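Aerobactin synthase IucA (Klebsiella pneumoniae subsp. pneumoniae, PDB 5JM8) binds ATP and magnesium as an aerobactin synthetase and probably joins citrate to an acetylated hydroxylysine during siderophore biosynthesis. Local coordinates at residues Asp310-Gln313 and Thr314-Arg318; Leu413-Ala416 and Glu417-Gly421; Leu516-Glu519 and Met520-Gln523. All blocks are in the same frame, centred on the assembly; numbering follows the deposited sequence.

Interaction 1. Residues Asp310-Gln313 and Thr314-Arg318; sequences DDWQ and TLQAR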
loop_
_atom_site.group_PDB
_atom_site.type_symbol
_atom_site.label_atom_id
_atom_site.label_comp_id
_atom_site.label_asym_id
_atom_site.label_seq_id
_atom_site.Cartn_x
_atom_site.Cartn_y
_atom_site.Cartn_z
ATOM N N ASP A 310 33.423 -12.176 15.202
ATOM C CA ASP A 310 33.713 -12.539 13.823
ATOM C C ASP A 310 33.237 -13.953 13.487
ATOM O O ASP A 310 32.885 -14.235 12.342
ATOM C CB ASP A 310 35.213 -12.415 13.548
ATOM C CG ASP A 310 35.718 -10.993 13.693
ATOM O OD1 ASP A 310 34.944 -10.053 13.420
ATOM O OD2 ASP A 310 36.893 -10.814 14.079
ATOM N N ASP A 311 33.233 -14.844 14.474
ATOM C CA ASP A 311 32.786 -16.218 14.245
ATOM C C ASP A 311 31.276 -16.283 14.019
ATOM O O ASP A 311 30.799 -17.086 13.217
ATOM C CB ASP A 311 33.178 -17.122 15.415
ATOM C CG ASP A 311 34.646 -17.504 15.398
ATOM O OD1 ASP A 311 35.330 -17.225 14.390
ATOM O OD2 ASP A 311 35.111 -18.098 16.392
ATOM N N TRP A 312 30.525 -15.449 14.733
ATOM C CA TRP A 312 29.105 -15.286 14.440
ATOM C C TRP A 312 28.954 -14.767 13.024
ATOM O O TRP A 312 28.134 -15.252 12.245
ATOM C CB TRP A 312 28.437 -14.315 15.411
ATOM C CG TRP A 312 26.988 -14.107 15.099
ATOM C CD1 TRP A 312 26.463 -13.300 14.130
ATOM C CD2 TRP A 312 25.876 -14.719 15.758
ATOM N NE1 TRP A 312 25.093 -13.375 14.145
ATOM C CE2 TRP A 312 24.706 -14.238 15.136
ATOM C CE3 TRP A 312 25.753 -15.627 16.815
ATOM C CZ2 TRP A 312 23.433 -14.634 15.535
ATOM C CZ3 TRP A 312 24.489 -16.018 17.210
ATOM C CH2 TRP A 312 23.344 -15.522 16.570
ATOM N N GLN A 313 29.754 -13.752 12.722
ATOM C CA GLN A 313 29.819 -13.158 11.398
ATOM C C GLN A 313 30.069 -14.229 10.342
ATOM O O GLN A 313 29.476 -14.210 9.262
ATOM C CB GLN A 313 30.927 -12.104 11.364
ATOM C CG GLN A 313 30.627 -10.912 10.495
ATOM C CD GLN A 313 31.768 -9.912 10.463
ATOM O OE1 GLN A 313 32.892 -10.222 10.857
ATOM N NE2 GLN A 313 31.485 -8.709 9.982
ATOM N N THR A 314 30.952 -15.167 10.672
ATOM C CA THR A 314 31.275 -16.280 9.792
ATOM C C THR A 314 30.070 -17.197 9.641
ATOM O O THR A 314 29.754 -17.652 8.539
ATOM C CB THR A 314 32.471 -17.092 10.332
ATOM O OG1 THR A 314 33.605 -16.234 10.495
ATOM C CG2 THR A 314 32.833 -18.228 9.382
ATOM N N LEU A 315 29.401 -17.460 10.759
ATOM C CA LEU A 315 28.223 -18.318 10.765
ATOM C C LEU A 315 27.107 -17.695 9.936
ATOM O O LEU A 315 26.450 -18.377 9.153
ATOM C CB LEU A 315 27.744 -18.567 12.199
ATOM C CG LEU A 315 26.410 -19.300 12.372
ATOM C CD1 LEU A 315 26.493 -20.734 11.870
ATOM C CD2 LEU A 315 25.971 -19.269 13.827
ATOM N N GLN A 316 26.903 -16.392 10.112
ATOM C CA GLN A 316 25.846 -15.676 9.403
ATOM C C GLN A 316 26.105 -15.667 7.901
ATOM O O GLN A 316 25.172 -15.709 7.100
ATOM C CB GLN A 316 25.728 -14.239 9.920
ATOM C CG GLN A 316 24.618 -13.422 9.263
ATOM C CD GLN A 316 23.232 -13.990 9.520
ATOM O OE1 GLN A 316 22.606 -13.689 10.535
ATOM N NE2 GLN A 316 22.745 -14.808 8.595
ATOM N N ALA A 317 27.377 -15.605 7.525
ATOM C CA ALA A 317 27.763 -15.570 6.121
ATOM C C ALA A 317 27.472 -16.902 5.445
ATOM O O ALA A 317 27.080 -16.949 4.279
ATOM C CB ALA A 317 29.235 -15.225 5.989
ATOM N N ARG A 318 27.668 -17.982 6.193
ATOM C CA ARG A 318 27.479 -19.334 5.679
ATOM C C ARG A 318 26.000 -19.646 5.488
ATOM O O ARG A 318 25.627 -20.437 4.620
ATOM C CB ARG A 318 28.119 -20.342 6.631
ATOM C CG ARG A 318 28.016 -21.789 6.195
ATOM C CD ARG A 318 28.704 -22.689 7.206
ATOM N NE ARG A 318 28.561 -24.110 6.897
ATOM C CZ ARG A 318 29.093 -25.086 7.627
ATOM N NH1 ARG A 318 29.804 -24.798 8.712
ATOM N NH2 ARG A 318 28.915 -26.352 7.277
HETATM O O HOH W 1 23.740 -12.024 12.306
#
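Thr314 meets Asp310 one turn back with two donors on a single acceptor. Its amide N lies 2.7 Å from Asp310 O, and its hydroxyl OG1 reaches the same oxygen at 2.8 Å. The two approach from opposite faces of the carbonyl plane. A chi1 of -57° sets OG1 beside the backbone N, which lets the hydroxyl double the regular bond. A threonine hydroxyl on the carbonyl four residues back is a familiar helical feature, here in the first turn of helix 310-318.

Further bonds between backbone atoms continue the i to i+4 pattern. Gln316 N to Trp312 O, at 2.7 Å, approaches nearly along the C=O axis, whereas Leu315 N to Asp311 O (2.9 Å) and Ala317 N to Gln313 O (3.1 Å) come in tilted from their carbonyl planes.

A water joins the polar ends of Trp312 and Gln316. It accepts from Trp312 NE1 at 2.7 Å, lying in the indole plane at the ring edge, and donates to Gln316 OE1, also at 2.7 Å. Gln316 runs out with CG anti to N and then bends at chi2 (63°), bringing its amide round to the water.

In the packing, Gln316 CB stands obliquely to the indole, 4.4 Å from NE1, while Trp312 also rests on Val324 and Trp460. Gln313 and Ala317 touch Gln396 of the second subunit.

The buried indole N-H thus has a partner, and with OE1 accepting from the water and NE2 donating to Phe322 O, the rotation of the Gln316 amide should be well defined.

Interaction 2. Residues Leu413-Ala416 and Glu417-Gly421; sequences LFTA and EADYG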
loop_
_atom_site.group_PDB
_atom_site.type_symbol
_atom_site.label_atom_id
_atom_site.label_comp_id
_atom_site.label_asym_id
_atom_site.label_seq_id
_atom_site.Cartn_x
_atom_site.Cartn_y
_atom_site.Cartn_z
ATOM N N LEU A 413 20.537 -24.805 12.178
ATOM C CA LEU A 413 20.425 -25.065 13.610
ATOM C C LEU A 413 21.316 -26.217 14.077
ATOM O O LEU A 413 21.944 -26.130 15.133
ATOM C CB LEU A 413 18.969 -25.353 13.975
ATOM C CG LEU A 413 18.015 -24.160 13.859
ATOM C CD1 LEU A 413 16.571 -24.616 13.975
ATOM C CD2 LEU A 413 18.324 -23.102 14.909
ATOM N N PHE A 414 21.364 -27.295 13.297
ATOM C CA PHE A 414 22.240 -28.422 13.606
ATOM C C PHE A 414 23.707 -28.056 13.397
ATOM O O PHE A 414 24.588 -28.583 14.076
ATOM C CB PHE A 414 21.891 -29.636 12.742
ATOM C CG PHE A 414 20.729 -30.442 13.254
ATOM C CD1 PHE A 414 20.874 -31.273 14.352
ATOM C CD2 PHE A 414 19.501 -30.388 12.617
ATOM C CE1 PHE A 414 19.807 -32.023 14.814
ATOM C CE2 PHE A 414 18.431 -31.134 13.075
ATOM C CZ PHE A 414 18.584 -31.952 14.174
ATOM N N THR A 415 23.963 -27.161 12.445
ATOM C CA THR A 415 25.325 -26.742 12.122
ATOM C C THR A 415 25.855 -25.741 13.143
ATOM O O THR A 415 27.041 -25.743 13.469
ATOM C CB THR A 415 25.407 -26.109 10.718
ATOM O OG1 THR A 415 24.976 -27.057 9.734
ATOM C CG2 THR A 415 26.831 -25.678 10.402
ATOM N N ALA A 416 24.972 -24.880 13.636
ATOM C CA ALA A 416 25.345 -23.894 14.644
ATOM C C ALA A 416 25.830 -24.572 15.924
ATOM O O ALA A 416 26.743 -24.082 16.587
ATOM C CB ALA A 416 24.173 -22.982 14.946
ATOM N N GLU A 417 25.208 -25.696 16.267
ATOM C CA GLU A 417 25.613 -26.471 17.436
ATOM C C GLU A 417 26.885 -27.270 17.166
ATOM O O GLU A 417 27.808 -27.277 17.976
ATOM C CB GLU A 417 24.487 -27.419 17.866
ATOM C CG GLU A 417 24.814 -28.282 19.089
ATOM C CD GLU A 417 25.702 -29.476 18.767
ATOM O OE1 GLU A 417 25.448 -30.153 17.747
ATOM O OE2 GLU A 417 26.661 -29.728 19.529
ATOM N N ALA A 418 26.922 -27.958 16.031
ATOM C CA ALA A 418 28.032 -28.850 15.727
ATOM C C ALA A 418 29.335 -28.090 15.492
ATOM O O ALA A 418 30.351 -28.384 16.119
ATOM C CB ALA A 418 27.698 -29.700 14.518
ATOM N N ASP A 419 29.300 -27.110 14.595
ATOM C CA ASP A 419 30.516 -26.425 14.174
ATOM C C ASP A 419 30.945 -25.296 15.115
ATOM O O ASP A 419 32.138 -25.016 15.227
ATOM C CB ASP A 419 30.339 -25.872 12.756
ATOM C CG ASP A 419 30.216 -26.971 11.711
ATOM O OD1 ASP A 419 30.315 -28.161 12.078
ATOM O OD2 ASP A 419 30.033 -26.647 10.518
ATOM N N TYR A 420 29.988 -24.656 15.786
ATOM C CA TYR A 420 30.284 -23.490 16.623
ATOM C C TYR A 420 29.916 -23.679 18.097
ATOM O O TYR A 420 30.332 -22.892 18.948
ATOM C CB TYR A 420 29.557 -22.254 16.080
ATOM C CG TYR A 420 29.935 -21.886 14.662
ATOM C CD1 TYR A 420 29.370 -22.548 13.579
ATOM C CD2 TYR A 420 30.844 -20.870 14.407
ATOM C CE1 TYR A 420 29.706 -22.213 12.283
ATOM C CE2 TYR A 420 31.184 -20.527 13.111
ATOM C CZ TYR A 420 30.616 -21.204 12.054
ATOM O OH TYR A 420 30.951 -20.868 10.763
ATOM N N GLY A 421 29.121 -24.700 18.401
ATOM C CA GLY A 421 28.755 -24.995 19.778
ATOM C C GLY A 421 27.582 -24.186 20.301
ATOM O O GLY A 421 27.347 -24.137 21.509
#
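Asp419 and Thr415 are bonded through the backbone and touch through their side chains. The amide of Asp419 donates to Thr415 O at 2.9 Å with an N-H...O angle of 160°, and its carboxylate crosses the threonine side chain obliquely, OD2 lying 3.3 Å from methyl CG2. That carboxylate is held from outside the turn: OD2 makes a salt bridge to Arg318, and OD1 accepts from Thr525 N. Thr415 presents its methyl because CG2 is anti to the backbone N, while OG1, beside that N, bonds to Lys411 O.

Ala418 N to Phe414 O, at 3.1 Å, is the other well-formed bond. Glu417 N to Leu413 O is weak at 3.5 Å, and so is Tyr420 N to Ala416 O, bent to 134°. The bent bond at Tyr420 lies next to the exit from helix 394-420, a C-terminal turn in which Gly421 is the first residue to leave helical backbone angles. Its phi of 84° is positive, a conformation that glycine adopts readily, and its N makes a weak bond back to Glu417 O. Ala416 also has a backbone bond to Leu422, and Glu417 O accepts from His456 NE2.

Around this core, Thr415 O lies in the plane of the Tyr420 ring at its edge, 4.0 Å from CD1, and Ala416 O is 3.4 Å from Tyr420 CB. Ala418 CB sits 3.3 Å from Phe414 O. Farther out, the Phe414 ring meets Phe482 edge-to-face and packs on Cys529 and Leu530, while Leu413 leans on Leu486 of helix 475-500.

Interaction 3. Residues Leu516-Glu519 and Met520-Gln523; sequences LLAE and MRDQ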
loop_
_atom_site.group_PDB
_atom_site.type_symbol
_atom_site.label_atom_id
_atom_site.label_comp_id
_atom_site.label_asym_id
_atom_site.label_seq_id
_atom_site.Cartn_x
_atom_site.Cartn_y
_atom_site.Cartn_z
ATOM N N LEU A 516 18.262 -36.223 4.331
ATOM C CA LEU A 516 18.892 -34.916 4.381
ATOM C C LEU A 516 19.651 -34.708 5.691
ATOM O O LEU A 516 20.681 -34.037 5.710
ATOM C CB LEU A 516 17.840 -33.824 4.185
ATOM C CG LEU A 516 17.113 -33.899 2.837
ATOM C CD1 LEU A 516 16.027 -32.844 2.745
ATOM C CD2 LEU A 516 18.090 -33.755 1.676
ATOM N N LEU A 517 19.153 -35.292 6.777
ATOM C CA LEU A 517 19.852 -35.229 8.059
ATOM C C LEU A 517 21.158 -36.015 7.989
ATOM O O LEU A 517 22.135 -35.676 8.657
ATOM C CB LEU A 517 18.979 -35.774 9.194
ATOM C CG LEU A 517 17.806 -34.923 9.696
ATOM C CD1 LEU A 517 17.023 -35.673 10.762
ATOM C CD2 LEU A 517 18.282 -33.589 10.242
ATOM N N ALA A 518 21.169 -37.065 7.172
ATOM C CA ALA A 518 22.347 -37.912 7.021
ATOM C C ALA A 518 23.399 -37.230 6.152
ATOM O O ALA A 518 24.597 -37.339 6.417
ATOM C CB ALA A 518 21.960 -39.262 6.429
ATOM N N GLU A 519 22.948 -36.531 5.113
ATOM C CA GLU A 519 23.846 -35.741 4.280
ATOM C C GLU A 519 24.568 -34.715 5.140
ATOM O O GLU A 519 25.778 -34.521 5.020
ATOM C CB GLU A 519 23.082 -35.029 3.160
ATOM C CG GLU A 519 22.517 -35.948 2.088
ATOM C CD GLU A 519 21.746 -35.191 1.021
ATOM O OE1 GLU A 519 21.710 -33.942 1.080
ATOM O OE2 GLU A 519 21.173 -35.844 0.124
ATOM N N MET A 520 23.805 -34.069 6.016
ATOM C CA MET A 520 24.317 -32.983 6.843
ATOM C C MET A 520 25.372 -33.460 7.834
ATOM O O MET A 520 26.381 -32.786 8.048
ATOM C CB MET A 520 23.170 -32.315 7.604
ATOM C CG MET A 520 22.241 -31.474 6.739
ATOM S SD MET A 520 20.717 -30.987 7.585
ATOM C CE MET A 520 21.363 -30.507 9.186
ATOM N N ARG A 521 25.124 -34.614 8.444
ATOM C CA ARG A 521 26.036 -35.184 9.434
ATOM C C ARG A 521 27.443 -35.355 8.872
ATOM O O ARG A 521 28.429 -35.217 9.594
ATOM C CB ARG A 521 25.504 -36.532 9.923
ATOM C CG ARG A 521 26.435 -37.274 10.883
ATOM C CD ARG A 521 25.946 -38.684 11.148
ATOM N NE ARG A 521 25.734 -39.420 9.907
ATOM C CZ ARG A 521 25.191 -40.629 9.833
ATOM N NH1 ARG A 521 24.795 -41.252 10.936
ATOM N NH2 ARG A 521 25.042 -41.213 8.652
ATOM N N ASP A 522 27.527 -35.664 7.582
ATOM C CA ASP A 522 28.814 -35.848 6.918
ATOM C C ASP A 522 29.591 -34.534 6.775
ATOM O O ASP A 522 30.803 -34.547 6.553
ATOM C CB ASP A 522 28.611 -36.478 5.535
ATOM C CG ASP A 522 28.065 -37.899 5.607
ATOM O OD1 ASP A 522 28.123 -38.516 6.694
ATOM O OD2 ASP A 522 27.587 -38.405 4.568
ATOM N N GLN A 523 28.885 -33.410 6.859
ATOM C CA GLN A 523 29.496 -32.093 6.677
ATOM C C GLN A 523 29.802 -31.299 7.943
ATOM O O GLN A 523 30.392 -30.225 7.870
ATOM C CB GLN A 523 28.618 -31.240 5.758
ATOM C CG GLN A 523 28.590 -31.703 4.314
ATOM C CD GLN A 523 29.918 -31.501 3.616
ATOM O OE1 GLN A 523 30.266 -30.386 3.232
ATOM N NE2 GLN A 523 30.670 -32.583 3.450
#
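The carboxylate of Asp522 lies broadside to Ala518 O, which stands over its face 3.6 Å from CG and about equally far from OD1 and OD2. The guanidinium of Arg521 is the other flat group; its NH2 comes to 4.3 Å from Ala518 CB, while Ala518 O is oblique to it. Both sit at the C-terminal end of helix 506-521. The arginine chain starts with CG anti to N, bends at chi3 (54°), and touches Leu530, Asn531 and Leu534 of helix 528-535; its NH1 forms a long, weak ion pair with Glu535.

Backbone bonds record how the helix runs out. Met520 N to Leu516 O is 3.1 Å and Arg521 N to Leu517 O is 3.2 Å, both regular i to i+4 bonds. Asp522 N instead turns to Glu519 O, three residues back, in a weak bond of 3.3 Å with an N-H...O angle of 132°. Gln523 N repeats the shorter span to Met520 O, at 2.8 Å. These last two bonds span three residues, as in a 3-10 turn. Lys527 NZ donates to Arg521 O.

On the apolar side, Leu517 and Met520 both meet Phe414 of helix 394-420. Leu517 CD2 approaches the thioether sulfur SD of Met520 at 4.4 Å, and the methionine chain folds back along its own helix, with CG lying 3.2 Å from Leu516 O.

Overall arrangement
Along the chain interactions 1, 2 and 3 follow in that order, on helices 310-318, 394-420 and 506-521. In space interaction 2 is the middle member: its centre is about 12 Å from that of interaction 1 and 13 Å from that of interaction 3, and the centres of interactions 1 and 3 are about 20 Å apart. Helix 394-420 touches both neighbours, through Tyr420 against Thr314 on one hand and Phe414 against Met520 on the other. Interaction 1 lies in the IucA/IucC part of the sequence and the other two in the FhuF-like part, so packing here spans both. The side chain of Leu413 is about 12 Å from the bound magnesium ion and 14 Å from ATP, so interaction 2 lies near the nucleotide site but does not line it.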